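Long-range contacts in uncharacterized protein (Bacteroides eggerthii DSM 20697, PDB 4ECO), which is of unknown function but, as a leucine-rich repeat protein, probably binds other proteins through the concave surface of its curved solenoid: residues I518-N523 with F541-Q546; S526-Q531 with E557-I562; E583-N588 with S605-Y610; S590-K595 with Y616-D621. All blocks are in the same frame, centred on the assembly; numbering follows the deposited sequence.

Contact 1. Residues I518-N523 with F541-Q546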
loop_
_atom_site.group_PDB
_atom_site.type_symbol
_atom_site.label_atom_id
_atom_site.label_comp_id
_atom_site.label_asym_id
_atom_site.label_seq_id
_atom_site.Cartn_x
_atom_site.Cartn_y
_atom_site.Cartn_z
ATOM N N ILE A 518 8.394 8.921 24.055
ATOM C CA ILE A 518 7.080 8.725 24.621
ATOM C C ILE A 518 6.269 10.028 24.423
ATOM O O ILE A 518 6.754 11.133 24.708
ATOM C CB ILE A 518 7.121 8.239 26.094
ATOM C CG1 ILE A 518 5.699 7.879 26.610
ATOM C CG2 ILE A 518 7.885 9.185 27.017
ATOM C CD1 ILE A 518 5.676 6.881 27.752
ATOM N N ASP A 519 5.045 9.882 23.875
ATOM C CA ASP A 519 4.188 11.037 23.693
ATOM C C ASP A 519 2.869 10.828 24.419
ATOM O O ASP A 519 2.081 9.983 24.055
ATOM C CB ASP A 519 3.962 11.371 22.229
ATOM C CG ASP A 519 3.582 12.827 21.992
ATOM O OD1 ASP A 519 2.965 13.437 22.897
ATOM O OD2 ASP A 519 3.885 13.347 20.890
ATOM N N LEU A 520 2.678 11.576 25.486
ATOM C CA LEU A 520 1.482 11.555 26.323
ATOM C C LEU A 520 0.644 12.829 26.100
ATOM O O LEU A 520 -0.207 13.162 26.931
ATOM C CB LEU A 520 1.888 11.434 27.817
ATOM C CG LEU A 520 2.806 10.265 28.208
ATOM C CD1 LEU A 520 3.391 10.489 29.550
ATOM C CD2 LEU A 520 2.072 8.933 28.141
ATOM N N SER A 521 0.886 13.538 24.980
ATOM C CA SER A 521 0.162 14.756 24.678
ATOM C C SER A 521 -1.314 14.453 24.494
ATOM O O SER A 521 -1.670 13.398 23.929
ATOM C CB SER A 521 0.722 15.434 23.440
ATOM O OG SER A 521 2.009 15.965 23.696
ATOM N N TYR A 522 -2.175 15.375 25.013
ATOM C CA TYR A 522 -3.640 15.279 24.949
ATOM C C TYR A 522 -4.131 14.132 25.808
ATOM O O TYR A 522 -4.678 13.144 25.317
ATOM C CB TYR A 522 -4.135 15.131 23.506
ATOM C CG TYR A 522 -3.809 16.346 22.680
ATOM C CD1 TYR A 522 -4.657 17.444 22.669
ATOM C CD2 TYR A 522 -2.636 16.412 21.924
ATOM C CE1 TYR A 522 -4.375 18.566 21.895
ATOM C CE2 TYR A 522 -2.338 17.537 21.154
ATOM C CZ TYR A 522 -3.204 18.626 21.166
ATOM O OH TYR A 522 -2.983 19.770 20.433
ATOM N N ASN A 523 -3.930 14.291 27.107
ATOM C CA ASN A 523 -4.326 13.334 28.110
ATOM C C ASN A 523 -4.832 14.093 29.350
ATOM O O ASN A 523 -5.176 15.269 29.242
ATOM C CB ASN A 523 -3.186 12.358 28.412
ATOM C CG ASN A 523 -3.242 11.146 27.510
ATOM O OD1 ASN A 523 -4.130 10.305 27.634
ATOM N ND2 ASN A 523 -2.310 11.036 26.576
ATOM N N PHE A 541 10.082 13.616 25.066
ATOM C CA PHE A 541 8.927 13.532 25.953
ATOM C C PHE A 541 7.887 14.588 25.582
ATOM O O PHE A 541 8.227 15.771 25.467
ATOM C CB PHE A 541 9.373 13.720 27.422
ATOM C CG PHE A 541 8.376 13.245 28.442
ATOM C CD1 PHE A 541 7.335 14.071 28.859
ATOM C CD2 PHE A 541 8.461 11.965 28.976
ATOM C CE1 PHE A 541 6.388 13.618 29.792
ATOM C CE2 PHE A 541 7.520 11.510 29.914
ATOM C CZ PHE A 541 6.497 12.345 30.328
ATOM N N GLY A 542 6.643 14.150 25.404
ATOM C CA GLY A 542 5.517 15.006 25.059
ATOM C C GLY A 542 4.410 14.887 26.085
ATOM O O GLY A 542 3.996 13.770 26.428
ATOM N N ILE A 543 3.960 16.038 26.617
ATOM C CA ILE A 543 2.911 16.081 27.626
ATOM C C ILE A 543 2.098 17.381 27.408
ATOM O O ILE A 543 1.591 17.984 28.351
ATOM C CB ILE A 543 3.470 15.891 29.088
ATOM C CG1 ILE A 543 2.379 15.505 30.122
ATOM C CG2 ILE A 543 4.464 16.984 29.587
ATOM C CD1 ILE A 543 2.526 14.170 30.622
ATOM N N ARG A 544 1.959 17.775 26.133
ATOM C CA ARG A 544 1.182 18.939 25.712
ATOM C C ARG A 544 -0.321 18.759 25.984
ATOM O O ARG A 544 -0.803 17.624 26.074
ATOM C CB ARG A 544 1.390 19.189 24.217
ATOM C CG ARG A 544 2.569 20.084 23.841
ATOM C CD ARG A 544 2.538 20.469 22.357
ATOM N NE ARG A 544 1.217 20.972 21.960
ATOM C CZ ARG A 544 0.843 22.244 21.992
ATOM N NH1 ARG A 544 1.701 23.186 22.355
ATOM N NH2 ARG A 544 -0.386 22.586 21.646
ATOM N N ASN A 545 -1.051 19.900 26.076
ATOM C CA ASN A 545 -2.513 20.042 26.216
ATOM C C ASN A 545 -3.181 19.016 27.167
ATOM O O ASN A 545 -4.107 18.305 26.771
ATOM C CB ASN A 545 -3.198 19.953 24.840
ATOM C CG ASN A 545 -2.813 21.039 23.874
ATOM O OD1 ASN A 545 -1.733 21.027 23.289
ATOM N ND2 ASN A 545 -3.692 21.995 23.670
ATOM N N GLN A 546 -2.779 18.992 28.442
ATOM C CA GLN A 546 -3.428 18.102 29.418
ATOM C C GLN A 546 -4.752 18.737 29.883
ATOM O O GLN A 546 -4.763 19.868 30.367
ATOM C CB GLN A 546 -2.521 17.785 30.621
ATOM C CG GLN A 546 -1.214 17.099 30.260
ATOM C CD GLN A 546 -1.408 15.804 29.539
ATOM O OE1 GLN A 546 -1.843 14.815 30.110
ATOM N NE2 GLN A 546 -1.047 15.780 28.277
#
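Ile518 and Asp519 pair in parallel with Phe541 and Gly542, a buried strand-to-strand contact between successive coils of the leucine-rich repeat solenoid. Two backbone bonds join the strands: Gly542 N gives to Ile518 O at 3.1 Å and Leu520 N to Gly542 O at 2.7 Å. Inside the coil, Ile518 CG2 comes against Phe541 CD2 (3.4 Å), and Leu520 CD1 touches both CZ of that ring and CD1 of Ile543. Beyond the strands, side-chain groups join the backbone in the bonding. Asp519 OD1 closes an Asx turn on Ser521 N and accepts from Ser521 OG, which itself receives Arg544 N (3.0 Å). Tyr522 N meets Arg544 O almost straight (2.8 Å, 169°). Over one face of the Tyr522 ring lies Asn545 CB, 3.8 Å from the centroid in a CH-pi contact, ring and amide planes 9° apart in this one of two Asn545 conformers. Gln546, in the consensus-asparagine position that Asn523 fills in the preceding repeat, bends at chi2 (-58°) so that NE2 serves Leu520 O at 3.1 Å and Arg544 O at 2.9 Å. Asn523 ND2 reaches the same Leu520 O from the opposite face, while Asn523 OD1 takes Leu500 N of the coil before. With an alanine in place of Gln546, both carbonyls would lose a donor and Phe525 N its OE1 partner, and the two loops would probably be less firmly tied. Strand 492-494 flanks strand 517-519 on one side and strand 570-572 flanks 540-542 on the other, while helix 160-168 packs on Asp519, whose OD2 bonds Ser159.

Contact 2. Residues S526-Q531 with E557-I562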
loop_
_atom_site.group_PDB
_atom_site.type_symbol
_atom_site.label_atom_id
_atom_site.label_comp_id
_atom_site.label_asym_id
_atom_site.label_seq_id
_atom_site.Cartn_x
_atom_site.Cartn_y
_atom_site.Cartn_z
ATOM N N SER A 526 -2.709 15.280 35.976
ATOM C CA SER A 526 -2.670 16.426 36.896
ATOM C C SER A 526 -1.385 16.326 37.736
ATOM O O SER A 526 -0.819 17.359 38.142
ATOM C CB SER A 526 -3.915 16.484 37.762
ATOM O OG SER A 526 -4.191 15.181 38.239
ATOM N N LYS A 527 -0.915 15.061 37.932
ATOM C CA LYS A 527 0.335 14.652 38.574
ATOM C C LYS A 527 1.259 14.148 37.497
ATOM O O LYS A 527 0.895 13.208 36.779
ATOM C CB LYS A 527 0.100 13.570 39.653
ATOM C CG LYS A 527 1.356 13.269 40.497
ATOM C CD LYS A 527 1.438 11.825 40.987
ATOM C CE LYS A 527 0.672 11.541 42.277
ATOM N NZ LYS A 527 1.344 12.101 43.490
ATOM N N PHE A 528 2.450 14.746 37.380
ATOM C CA PHE A 528 3.394 14.411 36.327
ATOM C C PHE A 528 3.834 12.920 36.337
ATOM O O PHE A 528 4.386 12.443 37.331
ATOM C CB PHE A 528 4.644 15.304 36.392
ATOM C CG PHE A 528 5.326 15.418 35.043
ATOM C CD1 PHE A 528 6.135 14.392 34.562
ATOM C CD2 PHE A 528 5.111 16.527 34.230
ATOM C CE1 PHE A 528 6.708 14.474 33.296
ATOM C CE2 PHE A 528 5.686 16.608 32.976
ATOM C CZ PHE A 528 6.494 15.591 32.524
ATOM N N PRO A 529 3.645 12.195 35.200
ATOM C CA PRO A 529 4.132 10.806 35.129
ATOM C C PRO A 529 5.653 10.815 34.933
ATOM O O PRO A 529 6.164 10.880 33.808
ATOM C CB PRO A 529 3.371 10.221 33.934
ATOM C CG PRO A 529 3.099 11.393 33.054
ATOM C CD PRO A 529 3.031 12.620 33.920
ATOM N N THR A 530 6.376 10.825 36.050
ATOM C CA THR A 530 7.828 10.918 36.022
ATOM C C THR A 530 8.492 9.576 35.666
ATOM O O THR A 530 9.663 9.578 35.294
ATOM C CB THR A 530 8.344 11.432 37.388
ATOM O OG1 THR A 530 7.859 10.585 38.433
ATOM C CG2 THR A 530 7.928 12.876 37.680
ATOM N N GLN A 531 7.772 8.438 35.795
ATOM C CA GLN A 531 8.307 7.081 35.593
ATOM C C GLN A 531 9.091 6.937 34.264
ATOM O O GLN A 531 10.215 6.430 34.336
ATOM C CB GLN A 531 7.215 5.997 35.670
ATOM C CG GLN A 531 6.409 5.995 36.955
ATOM C CD GLN A 531 5.125 6.781 36.859
ATOM O OE1 GLN A 531 5.049 7.839 36.227
ATOM N NE2 GLN A 531 4.081 6.296 37.524
ATOM N N GLU A 557 2.212 20.950 37.429
ATOM C CA GLU A 557 3.482 20.443 37.953
ATOM C C GLU A 557 4.575 20.303 36.868
ATOM O O GLU A 557 4.421 19.555 35.898
ATOM C CB GLU A 557 3.239 19.058 38.621
ATOM C CG GLU A 557 4.456 18.356 39.223
ATOM C CD GLU A 557 4.306 16.880 39.566
ATOM O OE1 GLU A 557 3.153 16.390 39.591
ATOM O OE2 GLU A 557 5.344 16.211 39.806
ATOM N N TRP A 558 5.723 20.967 37.099
ATOM C CA TRP A 558 6.899 20.838 36.243
ATOM C C TRP A 558 7.675 19.593 36.691
ATOM O O TRP A 558 7.857 19.409 37.897
ATOM C CB TRP A 558 7.776 22.106 36.296
ATOM C CG TRP A 558 9.135 21.926 35.666
ATOM C CD1 TRP A 558 10.277 21.494 36.283
ATOM C CD2 TRP A 558 9.466 22.089 34.276
ATOM N NE1 TRP A 558 11.296 21.387 35.367
ATOM C CE2 TRP A 558 10.832 21.763 34.130
ATOM C CE3 TRP A 558 8.746 22.519 33.142
ATOM C CZ2 TRP A 558 11.496 21.861 32.898
ATOM C CZ3 TRP A 558 9.409 22.629 31.927
ATOM C CH2 TRP A 558 10.764 22.287 31.811
ATOM N N PRO A 559 8.168 18.747 35.767
ATOM C CA PRO A 559 8.940 17.569 36.191
ATOM C C PRO A 559 10.345 17.959 36.691
ATOM O O PRO A 559 11.331 17.903 35.932
ATOM C CB PRO A 559 9.000 16.732 34.916
ATOM C CG PRO A 559 9.020 17.767 33.802
ATOM C CD PRO A 559 8.067 18.825 34.292
ATOM N N GLU A 560 10.437 18.370 37.975
ATOM C CA GLU A 560 11.720 18.774 38.547
ATOM C C GLU A 560 12.687 17.607 38.494
ATOM O O GLU A 560 12.317 16.487 38.845
ATOM C CB GLU A 560 11.576 19.317 39.969
ATOM C CG GLU A 560 10.819 20.634 40.063
ATOM C CD GLU A 560 11.494 21.896 39.555
ATOM O OE1 GLU A 560 12.726 21.886 39.294
ATOM O OE2 GLU A 560 10.769 22.913 39.452
ATOM N N GLY A 561 13.852 17.857 37.914
ATOM C CA GLY A 561 14.862 16.838 37.704
ATOM C C GLY A 561 15.012 16.405 36.258
ATOM O O GLY A 561 15.996 15.743 35.927
ATOM N N ILE A 562 14.070 16.798 35.375
ATOM C CA ILE A 562 14.098 16.425 33.953
ATOM C C ILE A 562 15.417 16.900 33.269
ATOM O O ILE A 562 15.871 16.238 32.332
ATOM C CB ILE A 562 12.845 16.914 33.182
ATOM C CG1 ILE A 562 12.665 16.124 31.865
ATOM C CG2 ILE A 562 12.807 18.444 32.985
ATOM C CD1 ILE A 562 11.192 16.032 31.313
#
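Phe528 gives its backbone N-H to a side chain of the next coil, not to a carbonyl: OE1 of Glu557 receives it at 2.8 Å and 165°. Although the hydrogen points straight at the oxygen, the nitrogen stands well above the carboxylate plane, 60° out of it. Glu557 spans the gap because its chain is fully extended, with CG opposite the backbone N (chi1 180°), and its carboxyl carbon CD then settles against Phe528 CB at 3.6 Å. The aliphatic part of Lys527 runs beside the same carboxylate, CG lying 3.7 Å from OE1, with the ammonium group too distant for an ion pair. Deeper in, the Phe528 ring receives Pro559 on one face. Pro559 CB sits almost exactly over the ring centre, 3.5 Å from the centroid, in a CH-pi contact, and CD of the same proline reaches CE2 near the rim. Phe541 meets this phenyl ring with its own. A serine in place of Phe528 would probably open a gap between Pro559 and Phe541, because the ring that joins them would be gone. Pro529 and Pro559 are each the centre of an inverse gamma turn, and each follows an aromatic residue, Phe528 or Trp558. Here the pattern puts Pro559 of one coil on the Phe528 ring of the coil before; such an apolar residue followed by proline, in the loop beyond the strand, is a familiar feature of many leucine-rich repeats.

Contact 3. Residues E583-N588 with S605-Y610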
loop_
_atom_site.group_PDB
_atom_site.type_symbol
_atom_site.label_atom_id
_atom_site.label_comp_id
_atom_site.label_asym_id
_atom_site.label_seq_id
_atom_site.Cartn_x
_atom_site.Cartn_y
_atom_site.Cartn_z
ATOM N N GLU A 583 14.732 24.343 38.553
ATOM C CA GLU A 583 15.992 24.064 37.842
ATOM C C GLU A 583 16.160 24.964 36.617
ATOM O O GLU A 583 15.190 25.230 35.904
ATOM C CB GLU A 583 16.064 22.579 37.396
ATOM C CG GLU A 583 14.924 22.102 36.485
ATOM C CD GLU A 583 14.789 20.602 36.309
ATOM O OE1 GLU A 583 15.803 19.883 36.453
ATOM O OE2 GLU A 583 13.666 20.142 36.006
ATOM N N LYS A 584 17.389 25.424 36.377
ATOM C CA LYS A 584 17.732 26.180 35.176
ATOM C C LYS A 584 17.727 25.216 34.001
ATOM O O LYS A 584 18.232 24.098 34.138
ATOM C CB LYS A 584 19.094 26.866 35.316
ATOM C CG LYS A 584 19.070 28.129 36.149
ATOM C CD LYS A 584 20.451 28.745 36.175
ATOM C CE LYS A 584 20.600 29.866 37.169
ATOM N NZ LYS A 584 22.026 30.225 37.363
ATOM N N ILE A 585 17.112 25.604 32.874
ATOM C CA ILE A 585 17.061 24.732 31.701
ATOM C C ILE A 585 18.475 24.588 31.165
ATOM O O ILE A 585 19.233 25.557 31.140
ATOM C CB ILE A 585 16.051 25.222 30.618
ATOM C CG1 ILE A 585 14.646 25.414 31.228
ATOM C CG2 ILE A 585 16.017 24.295 29.365
ATOM C CD1 ILE A 585 13.981 24.166 31.879
ATOM N N THR A 586 18.831 23.350 30.815
ATOM C CA THR A 586 20.146 22.963 30.316
ATOM C C THR A 586 20.169 22.997 28.773
ATOM O O THR A 586 19.158 22.676 28.144
ATOM C CB THR A 586 20.485 21.580 30.861
ATOM O OG1 THR A 586 19.467 20.636 30.490
ATOM C CG2 THR A 586 20.668 21.590 32.356
ATOM N N PRO A 587 21.313 23.349 28.148
ATOM C CA PRO A 587 21.361 23.425 26.670
ATOM C C PRO A 587 21.124 22.099 25.928
ATOM O O PRO A 587 20.773 22.152 24.736
ATOM C CB PRO A 587 22.773 23.922 26.360
ATOM C CG PRO A 587 23.529 23.851 27.611
ATOM C CD PRO A 587 22.574 23.811 28.753
ATOM N N ASN A 588 21.271 20.931 26.605
ATOM C CA ASN A 588 21.049 19.636 25.964
ATOM C C ASN A 588 19.578 19.479 25.586
ATOM O O ASN A 588 19.301 18.798 24.594
ATOM C CB ASN A 588 21.518 18.461 26.823
ATOM C CG ASN A 588 21.583 17.131 26.068
ATOM O OD1 ASN A 588 22.147 17.015 24.961
ATOM N ND2 ASN A 588 21.012 16.078 26.656
ATOM N N SER A 605 18.692 31.125 31.459
ATOM C CA SER A 605 20.032 31.726 31.476
ATOM C C SER A 605 21.063 30.951 30.693
ATOM O O SER A 605 21.847 31.569 29.972
ATOM C CB SER A 605 20.546 31.846 32.898
ATOM O OG SER A 605 19.787 32.806 33.606
ATOM N N TYR A 606 21.067 29.613 30.841
ATOM C CA TYR A 606 22.048 28.714 30.244
ATOM C C TYR A 606 21.795 28.451 28.774
ATOM O O TYR A 606 22.752 28.177 28.034
ATOM C CB TYR A 606 22.072 27.363 30.996
ATOM C CG TYR A 606 22.549 27.402 32.438
ATOM C CD1 TYR A 606 23.387 28.419 32.894
ATOM C CD2 TYR A 606 22.251 26.365 33.317
ATOM C CE1 TYR A 606 23.853 28.438 34.209
ATOM C CE2 TYR A 606 22.739 26.358 34.626
ATOM C CZ TYR A 606 23.537 27.398 35.068
ATOM O OH TYR A 606 23.976 27.397 36.374
ATOM N N VAL A 607 20.530 28.512 28.349
ATOM C CA VAL A 607 20.172 28.215 26.958
ATOM C C VAL A 607 20.211 29.497 26.100
ATOM O O VAL A 607 20.241 29.391 24.874
ATOM C CB VAL A 607 18.806 27.480 26.834
ATOM C CG1 VAL A 607 18.837 26.154 27.587
ATOM C CG2 VAL A 607 17.645 28.342 27.306
ATOM N N CYS A 608 20.248 30.691 26.738
ATOM C CA CYS A 608 20.243 31.970 26.045
ATOM C C CYS A 608 21.374 32.066 24.986
ATOM O O CYS A 608 21.048 32.300 23.826
ATOM C CB CYS A 608 20.318 33.120 27.037
ATOM S SG CYS A 608 20.249 34.755 26.264
ATOM N N PRO A 609 22.687 31.874 25.296
ATOM C CA PRO A 609 23.702 31.999 24.232
ATOM C C PRO A 609 23.479 31.028 23.079
ATOM O O PRO A 609 23.895 31.322 21.966
ATOM C CB PRO A 609 25.016 31.706 24.947
ATOM C CG PRO A 609 24.650 31.086 26.224
ATOM C CD PRO A 609 23.335 31.638 26.606
ATOM N N TYR A 610 22.787 29.903 23.333
ATOM C CA TYR A 610 22.436 28.915 22.319
ATOM C C TYR A 610 21.295 29.426 21.450
ATOM O O TYR A 610 21.236 29.127 20.253
ATOM C CB TYR A 610 22.057 27.595 22.979
ATOM C CG TYR A 610 23.253 26.818 23.489
ATOM C CD1 TYR A 610 23.778 27.054 24.771
ATOM C CD2 TYR A 610 23.885 25.865 22.691
ATOM C CE1 TYR A 610 24.893 26.351 25.239
ATOM C CE2 TYR A 610 24.984 25.144 23.160
ATOM C CZ TYR A 610 25.467 25.373 24.440
ATOM O OH TYR A 610 26.522 24.633 24.886
HETATM O O HOH W 1 18.774 28.039 31.879
#
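Lys584 and Tyr606 make the first of two CH-pi contacts that hold the loop 583-588 to the segment entering helix 608-612. The lysine, extended beyond CG, passes over one face of the phenol at about a right angle, with CD 3.8 Å from the ring centroid and displaced toward the rim. Pro587 crosses Tyr610 obliquely, its CB over one ring face, 3.6 Å from that centroid. An apolar contact accompanies these. With Val607 CG1 placed opposite the carbonyl carbon (chi1 -60°), this methyl turns to Ile585 CG2 at 3.8 Å and also touches the carbonyl oxygens of Ile585 and Thr586. The polar link is indirect. One water donates to Ile585 O at 2.6 Å and accepts from Tyr606 N at 3.0 Å, bridging two backbones that form no direct hydrogen bond with each other. Covalent chemistry lies close by, as Cys608 is joined to Cys629 by a disulfide. Held by aliphatic groups on aromatic faces, by a few methyls and by one bridging water, with no direct hydrogen bond across, the interface depends on the fit of surfaces more than on directional bonds.

Contact 4. Residues S590-K595 with Y616-D621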
loop_
_atom_site.group_PDB
_atom_site.type_symbol
_atom_site.label_atom_id
_atom_site.label_comp_id
_atom_site.label_asym_id
_atom_site.label_seq_id
_atom_site.Cartn_x
_atom_site.Cartn_y
_atom_site.Cartn_z
ATOM N N SER A 590 17.588 20.941 23.621
ATOM C CA SER A 590 17.720 21.878 22.485
ATOM C C SER A 590 16.379 22.168 21.786
ATOM O O SER A 590 16.301 23.128 21.023
ATOM C CB SER A 590 18.739 21.368 21.469
ATOM O OG SER A 590 18.508 20.022 21.082
ATOM N N VAL A 591 15.324 21.385 22.057
ATOM C CA VAL A 591 13.979 21.653 21.530
ATOM C C VAL A 591 13.037 21.689 22.729
ATOM O O VAL A 591 12.749 20.647 23.317
ATOM C CB VAL A 591 13.488 20.678 20.429
ATOM C CG1 VAL A 591 12.076 21.043 19.980
ATOM C CG2 VAL A 591 14.434 20.662 19.236
ATOM N N LEU A 592 12.608 22.892 23.131
ATOM C CA LEU A 592 11.730 23.044 24.285
ATOM C C LEU A 592 10.501 23.862 23.938
ATOM O O LEU A 592 10.601 25.023 23.526
ATOM C CB LEU A 592 12.501 23.693 25.448
ATOM C CG LEU A 592 11.754 24.018 26.745
ATOM C CD1 LEU A 592 11.356 22.744 27.524
ATOM C CD2 LEU A 592 12.626 24.870 27.620
ATOM N N ASP A 593 9.339 23.232 24.098
ATOM C CA ASP A 593 8.046 23.866 23.898
ATOM C C ASP A 593 7.422 24.125 25.244
ATOM O O ASP A 593 7.047 23.176 25.940
ATOM C CB ASP A 593 7.110 23.020 23.007
ATOM C CG ASP A 593 5.644 23.430 23.100
ATOM O OD1 ASP A 593 5.354 24.645 23.003
ATOM O OD2 ASP A 593 4.802 22.549 23.334
ATOM N N ILE A 594 7.338 25.408 25.617
ATOM C CA ILE A 594 6.705 25.844 26.860
ATOM C C ILE A 594 5.572 26.818 26.533
ATOM O O ILE A 594 5.010 27.426 27.445
ATOM C CB ILE A 594 7.727 26.476 27.856
ATOM C CG1 ILE A 594 8.495 27.677 27.219
ATOM C CG2 ILE A 594 8.660 25.409 28.461
ATOM C CD1 ILE A 594 9.197 28.603 28.179
ATOM N N LYS A 595 5.260 26.983 25.234
ATOM C CA LYS A 595 4.293 27.958 24.728
ATOM C C LYS A 595 2.919 27.710 25.317
ATOM O O LYS A 595 2.544 26.564 25.529
ATOM C CB LYS A 595 4.244 27.952 23.192
ATOM C CG LYS A 595 3.639 29.212 22.599
ATOM C CD LYS A 595 3.824 29.276 21.083
ATOM C CE LYS A 595 3.122 30.450 20.427
ATOM N NZ LYS A 595 3.711 31.758 20.823
ATOM N N TYR A 616 19.380 26.698 19.254
ATOM C CA TYR A 616 18.284 26.317 20.134
ATOM C C TYR A 616 16.928 26.527 19.450
ATOM O O TYR A 616 16.798 27.401 18.585
ATOM C CB TYR A 616 18.372 27.157 21.415
ATOM C CG TYR A 616 17.724 26.503 22.606
ATOM C CD1 TYR A 616 18.403 25.547 23.353
ATOM C CD2 TYR A 616 16.430 26.842 22.995
ATOM C CE1 TYR A 616 17.804 24.925 24.443
ATOM C CE2 TYR A 616 15.829 26.245 24.100
ATOM C CZ TYR A 616 16.521 25.287 24.824
ATOM O OH TYR A 616 15.928 24.659 25.889
HETATM N N MSE A 617 15.918 25.735 19.862
HETATM C CA MSE A 617 14.551 25.750 19.339
HETATM C C MSE A 617 13.574 25.923 20.502
HETATM O O MSE A 617 13.261 24.958 21.198
HETATM C CB MSE A 617 14.308 24.442 18.568
HETATM C CG MSE A 617 12.952 24.345 17.837
HETATM SE SE MSE A 617 12.571 25.808 16.581
HETATM C CE MSE A 617 14.291 25.758 15.470
ATOM N N LEU A 618 13.127 27.163 20.746
ATOM C CA LEU A 618 12.217 27.459 21.855
ATOM C C LEU A 618 10.873 28.013 21.379
ATOM O O LEU A 618 10.822 29.018 20.668
ATOM C CB LEU A 618 12.864 28.460 22.834
ATOM C CG LEU A 618 11.990 28.957 23.973
ATOM C CD1 LEU A 618 11.851 27.906 25.071
ATOM C CD2 LEU A 618 12.508 30.253 24.509
ATOM N N PHE A 619 9.780 27.365 21.833
ATOM C CA PHE A 619 8.395 27.759 21.580
ATOM C C PHE A 619 7.898 28.424 22.847
ATOM O O PHE A 619 7.889 27.798 23.910
ATOM C CB PHE A 619 7.552 26.546 21.170
ATOM C CG PHE A 619 8.144 25.778 20.011
ATOM C CD1 PHE A 619 7.837 26.118 18.697
ATOM C CD2 PHE A 619 9.008 24.706 20.231
ATOM C CE1 PHE A 619 8.383 25.394 17.619
ATOM C CE2 PHE A 619 9.556 23.985 19.153
ATOM C CZ PHE A 619 9.228 24.328 17.856
ATOM N N TYR A 620 7.596 29.715 22.769
ATOM C CA TYR A 620 7.215 30.506 23.936
ATOM C C TYR A 620 6.337 31.717 23.568
ATOM O O TYR A 620 6.146 32.022 22.377
ATOM C CB TYR A 620 8.512 31.015 24.624
ATOM C CG TYR A 620 9.170 32.197 23.923
ATOM C CD1 TYR A 620 9.783 32.047 22.679
ATOM C CD2 TYR A 620 9.175 33.466 24.505
ATOM C CE1 TYR A 620 10.367 33.132 22.026
ATOM C CE2 TYR A 620 9.769 34.556 23.864
ATOM C CZ TYR A 620 10.362 34.385 22.624
ATOM O OH TYR A 620 10.979 35.442 22.005
ATOM N N ASP A 621 5.858 32.432 24.606
ATOM C CA ASP A 621 5.097 33.683 24.497
ATOM C C ASP A 621 5.892 34.773 25.168
ATOM O O ASP A 621 6.366 34.551 26.284
ATOM C CB ASP A 621 3.695 33.575 25.140
ATOM C CG ASP A 621 2.879 32.363 24.772
ATOM O OD1 ASP A 621 2.663 32.144 23.560
ATOM O OD2 ASP A 621 2.383 31.675 25.708
#
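Leu592 and Leu618 run side by side on neighbouring parallel strands, pointing inward with nearly the same conformation. In both, CG lies opposite the backbone N (chi1 177° and 175°), which carries Leu592 CD2 to within 4.0 Å of Leu618 CD1. Ile594 CG1 approaches that CD1 from an oblique direction. Tyr616 swings back across the strand, one face of its ring over Ser590 O and its hydroxyl resting against Leu592 CB; the hydroxyl bonds weakly to Ile589 O. The other face of the sheet carries Val591, Asp593, selenomethionine Met617 and Phe619. Met617 folds at chi2 and chi3, so only its inner part meets Val591, CB lying 3.8 Å from CG2. Phe619 differs from its neighbours on the strand, Met617 and Leu618: its CG stands opposite the carbonyl carbon (chi1 -53°), and the ring turns its edge to Val591 CG1. Its plane is nearly perpendicular to the carboxylate of Asp593, whose OD1 touches Phe619 CB and closes an Asx turn on Lys595 N. Lys595 stays extended until its last bond, where it bends to give NZ two acceptors, Tyr620 O at 2.9 Å and Asp621 OD1 at 3.0 Å, the latter a salt bridge. The other oxygen of Asp621 takes Asp596 N. Four backbone bonds underlie this, among them Leu592 N to Met617 O (2.9 Å) and Phe619 N to Leu592 O (3.0 Å). The mixed outer face and the Asx turn belong to this coil; parallel strands with leucines pointing inward mark the sheet of a leucine-rich repeat solenoid, here near its C-terminal end.

All four contacts join coils at the C-terminal end of the solenoid, on one side of the chain's centre. Contacts 1 and 4 belong to the same run of parallel strands, with centres about 15 Å apart and strand 570-572 between them. Contact 2 joins two loops that follow strands of the run; contact 3 joins the next loop to the segment at helix 608-612. Along the chain, 1 and 2 interleave, as do 3 and 4, and the first pair closes before the second opens. Phe528 meets Phe541 between contacts 1 and 2, Glu583 bonds Trp558 between 2 and 3, and Ile585 packs on Tyr616 between 3 and 4, so that successive coils are in contact from 1 to 4.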